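Local structure of quinoline 2-oxidoreductase medium subunit (Pseudomonas putida, 1T3Q) at residues S145-A148 with T149-M152; L267-A270 with I271-V275. The protein is the FAD-carrying medium subunit of a molybdenum hydroxylase that acts on quinoline, and probably passes electrons through its flavin. All blocks are in the same frame, centred on the assembly; numbering follows the deposited sequence.

Contact 1. Residues S145-A148 with T149-M152; sequences SVSA and TDFM
Ser-147 O accepts a hydrogen bond from Phe-151 N and Ala-148 O accepts one from Met-152 N, the two i to i+4 bonds of a single helical turn that follows directly on strand 142-147. This strand-to-helix junction is closed by an N-cap: Ser-147, the last strand residue, stands just before the first turn, and its OG takes the N-H of Asp-150 at 3.1 Å with a fairly straight N-H...O angle of 160°. Of the backbone pair, Phe-151 N lies 2.9 Å from Ser-147 O, and Met-152 N lies 3.2 Å from Ala-148 O. The cap depends on the serine torsion: with chi1 at 75°, OG sits between its own N and carbonyl carbon, which brings it within reach of the Asp-150 N-H.

Val-146 packs on the turn with both methyls. Its CG2 meets Asp-150 CB at 3.4 Å, while CG1 comes to the edge of the Phe-151 ring, near the ring plane, 4.0 Å from CD1. The ring continues away from the strand segment towards Met-135, Leu-160 and the FAD-binding residue Leu-166, within the FAD-binding domain. A water links the two segments, accepting from Ser-147 N at 3.0 Å and donating to Asp-150 OD2 at 2.7 Å.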
# COMPACT_ATOMS: atom_id res chain seq x y z
N SER C 145 -2.87 -62.86 1.61
CA SER C 145 -1.76 -62.62 0.71
C SER C 145 -2.18 -62.85 -0.73
O SER C 145 -3.09 -63.63 -1.01
CB SER C 145 -0.57 -63.53 1.05
OG SER C 145 -0.89 -64.89 0.85
N VAL C 146 -1.52 -62.16 -1.65
CA VAL C 146 -1.81 -62.30 -3.06
C VAL C 146 -0.52 -61.98 -3.80
O VAL C 146 0.27 -61.16 -3.34
CB VAL C 146 -2.92 -61.31 -3.48
CG1 VAL C 146 -2.49 -59.89 -3.21
CG2 VAL C 146 -3.26 -61.50 -4.95
N SER C 147 -0.28 -62.65 -4.92
CA SER C 147 0.94 -62.40 -5.67
C SER C 147 0.88 -61.00 -6.27
O SER C 147 -0.21 -60.46 -6.49
CB SER C 147 1.11 -63.42 -6.80
OG SER C 147 0.23 -63.15 -7.87
N ALA C 148 2.05 -60.43 -6.52
CA ALA C 148 2.14 -59.10 -7.10
C ALA C 148 1.45 -59.08 -8.46
O ALA C 148 0.82 -58.10 -8.83
CB ALA C 148 3.61 -58.70 -7.25
N THR C 149 1.56 -60.19 -9.19
CA THR C 149 0.93 -60.29 -10.50
C THR C 149 -0.59 -60.20 -10.40
O THR C 149 -1.23 -59.52 -11.20
CB THR C 149 1.32 -61.60 -11.22
OG1 THR C 149 2.74 -61.61 -11.45
CG2 THR C 149 0.60 -61.72 -12.56
N ASP C 150 -1.18 -60.89 -9.42
CA ASP C 150 -2.63 -60.86 -9.25
C ASP C 150 -3.08 -59.53 -8.65
O ASP C 150 -4.20 -59.08 -8.90
CB ASP C 150 -3.11 -61.99 -8.33
CG ASP C 150 -3.20 -63.33 -9.04
OD1 ASP C 150 -3.39 -63.34 -10.27
OD2 ASP C 150 -3.09 -64.37 -8.35
N PHE C 151 -2.21 -58.92 -7.86
CA PHE C 151 -2.53 -57.65 -7.22
C PHE C 151 -2.79 -56.55 -8.24
O PHE C 151 -3.76 -55.81 -8.13
CB PHE C 151 -1.38 -57.22 -6.30
CG PHE C 151 -1.68 -55.98 -5.50
CD1 PHE C 151 -2.46 -56.06 -4.35
CD2 PHE C 151 -1.22 -54.73 -5.92
CE1 PHE C 151 -2.78 -54.91 -3.63
CE2 PHE C 151 -1.54 -53.58 -5.20
CZ PHE C 151 -2.32 -53.67 -4.05
N MET C 152 -1.89 -56.46 -9.23
CA MET C 152 -1.99 -55.45 -10.29
C MET C 152 -2.84 -56.00 -11.42
O MET C 152 -2.35 -56.74 -12.27
CB MET C 152 -0.60 -55.11 -10.81
CG MET C 152 -0.60 -54.12 -11.96
SD MET C 152 -1.38 -52.59 -11.48
CE MET C 152 -0.90 -51.52 -12.87
O HOH W 1 -2.41 -64.56 -5.70

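Contact 2. Residues L267-A270 with I271-V275; sequences LAKA and ITQRV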
# COMPACT_ATOMS: atom_id res chain seq x y z
N LEU C 267 10.24 -48.94 -29.74
CA LEU C 267 10.99 -48.59 -28.54
C LEU C 267 11.07 -49.77 -27.57
O LEU C 267 12.12 -50.02 -26.97
CB LEU C 267 10.34 -47.39 -27.85
CG LEU C 267 10.34 -46.05 -28.60
CD1 LEU C 267 9.59 -45.01 -27.79
CD2 LEU C 267 11.77 -45.59 -28.85
N ALA C 268 9.97 -50.50 -27.43
CA ALA C 268 9.94 -51.65 -26.53
C ALA C 268 10.97 -52.68 -26.97
O ALA C 268 11.65 -53.29 -26.15
CB ALA C 268 8.54 -52.27 -26.52
N LYS C 269 11.10 -52.85 -28.28
CA LYS C 269 12.04 -53.81 -28.84
C LYS C 269 13.48 -53.34 -28.61
O LYS C 269 14.36 -54.13 -28.24
CB LYS C 269 11.75 -53.99 -30.33
CG LYS C 269 12.47 -55.15 -31.01
CD LYS C 269 13.87 -54.76 -31.45
CE LYS C 269 14.51 -55.87 -32.28
NZ LYS C 269 15.86 -55.47 -32.77
N ALA C 270 13.72 -52.05 -28.82
CA ALA C 270 15.06 -51.48 -28.64
C ALA C 270 15.51 -51.54 -27.19
O ALA C 270 16.65 -51.87 -26.89
CB ALA C 270 15.08 -50.03 -29.13
N ILE C 271 14.60 -51.21 -26.28
CA ILE C 271 14.90 -51.22 -24.86
C ILE C 271 15.11 -52.64 -24.33
O ILE C 271 16.01 -52.89 -23.52
CB ILE C 271 13.78 -50.54 -24.06
CG1 ILE C 271 13.62 -49.09 -24.53
CG2 ILE C 271 14.08 -50.60 -22.57
CD1 ILE C 271 14.88 -48.25 -24.39
N THR C 272 14.28 -53.57 -24.79
CA THR C 272 14.38 -54.96 -24.36
C THR C 272 15.71 -55.56 -24.78
O THR C 272 16.38 -56.24 -24.00
CB THR C 272 13.23 -55.80 -24.94
OG1 THR C 272 11.99 -55.35 -24.36
CG2 THR C 272 13.42 -57.28 -24.63
N GLN C 273 16.11 -55.30 -26.02
CA GLN C 273 17.37 -55.81 -26.53
C GLN C 273 18.51 -55.25 -25.69
O GLN C 273 19.44 -55.97 -25.32
CB GLN C 273 17.55 -55.39 -27.99
CG GLN C 273 18.94 -55.61 -28.54
CD GLN C 273 19.05 -55.31 -30.02
OE1 GLN C 273 20.14 -55.19 -30.56
NE2 GLN C 273 17.90 -55.18 -30.68
N ARG C 274 18.43 -53.96 -25.38
CA ARG C 274 19.45 -53.29 -24.58
C ARG C 274 19.59 -53.88 -23.18
O ARG C 274 20.71 -54.14 -22.73
CB ARG C 274 19.12 -51.80 -24.47
CG ARG C 274 20.17 -51.01 -23.71
CD ARG C 274 19.62 -49.66 -23.27
NE ARG C 274 19.22 -48.82 -24.39
CZ ARG C 274 18.57 -47.66 -24.26
NH1 ARG C 274 18.25 -46.96 -25.33
NH2 ARG C 274 18.23 -47.22 -23.06
N VAL C 275 18.47 -54.09 -22.50
CA VAL C 275 18.49 -54.63 -21.15
C VAL C 275 18.96 -56.09 -21.10
O VAL C 275 19.64 -56.50 -20.16
CB VAL C 275 17.10 -54.48 -20.46
CG1 VAL C 275 16.08 -55.41 -21.10
CG2 VAL C 275 17.23 -54.75 -18.97
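Within 271-275, the guanidinium group of Arg-274 receives Ile-271 on one face, with CD1 standing 3.5 Å above its plane and offset toward the rim; the arginine's link to 267-270 is the backbone bond from Arg-274 N to Ala-270 O, 3.1 Å. Its NH2 forms a salt bridge with Asp-181 of strand 177-183, so that the arginine is held by a charge outside the helix while its flat group passes over the isoleucine. Thr-652 of the neighbouring large subunit packs on Arg-274 and Leu-267.

Thr-272 turns its hydroxyl back onto the helix: chi1 of -67° places OG1 beside its own backbone N, from where it donates to Ala-268 O at 2.8 Å. The same oxygen accepts Thr-272 N at 3.0 Å, and the two donors reach it from opposite faces of the carbonyl plane, so a single residue grips this carbonyl twice. One residue earlier, Ile-271 N meets Leu-267 O at 2.8 Å, and Ile-271 CG1 lies against that oxygen at 3.0 Å. Further round, Lys-269 bends at chi2 (-84°), bringing its amine end alongside the end of the Gln-273 side chain.

Leu-267, Ile-271 and Thr-272 rest on strand 193-202, and Gln-273 borders helix 237-248. With its successive i to i+4 bonds, this is the regular alpha-helical packing of the long C-terminal helix 261-284 against the antiparallel sheet of the CO dehydrogenase flavoprotein C-terminal domain.

Overall arrangement
Contact 1 and contact 2 are both local, lie about 26 Å apart between centres and do not touch; each combines buried and solvent-facing residues. They share no element: 145-152 passes from a strand that is outermost in its sheet within this chain into a short helix in the FAD-binding domain, whereas 267-275 lies wholly inside the long helix on the C-terminal domain's sheet. Their hydroxyls play reverse roles, the serine accepting at the start of a turn and the threonine donating within a helix. Contact 1 sends an aromatic ring to within about 7 Å of FAD; contact 2, farther from the chain centre, reaches the large subunit through its leucine and arginine.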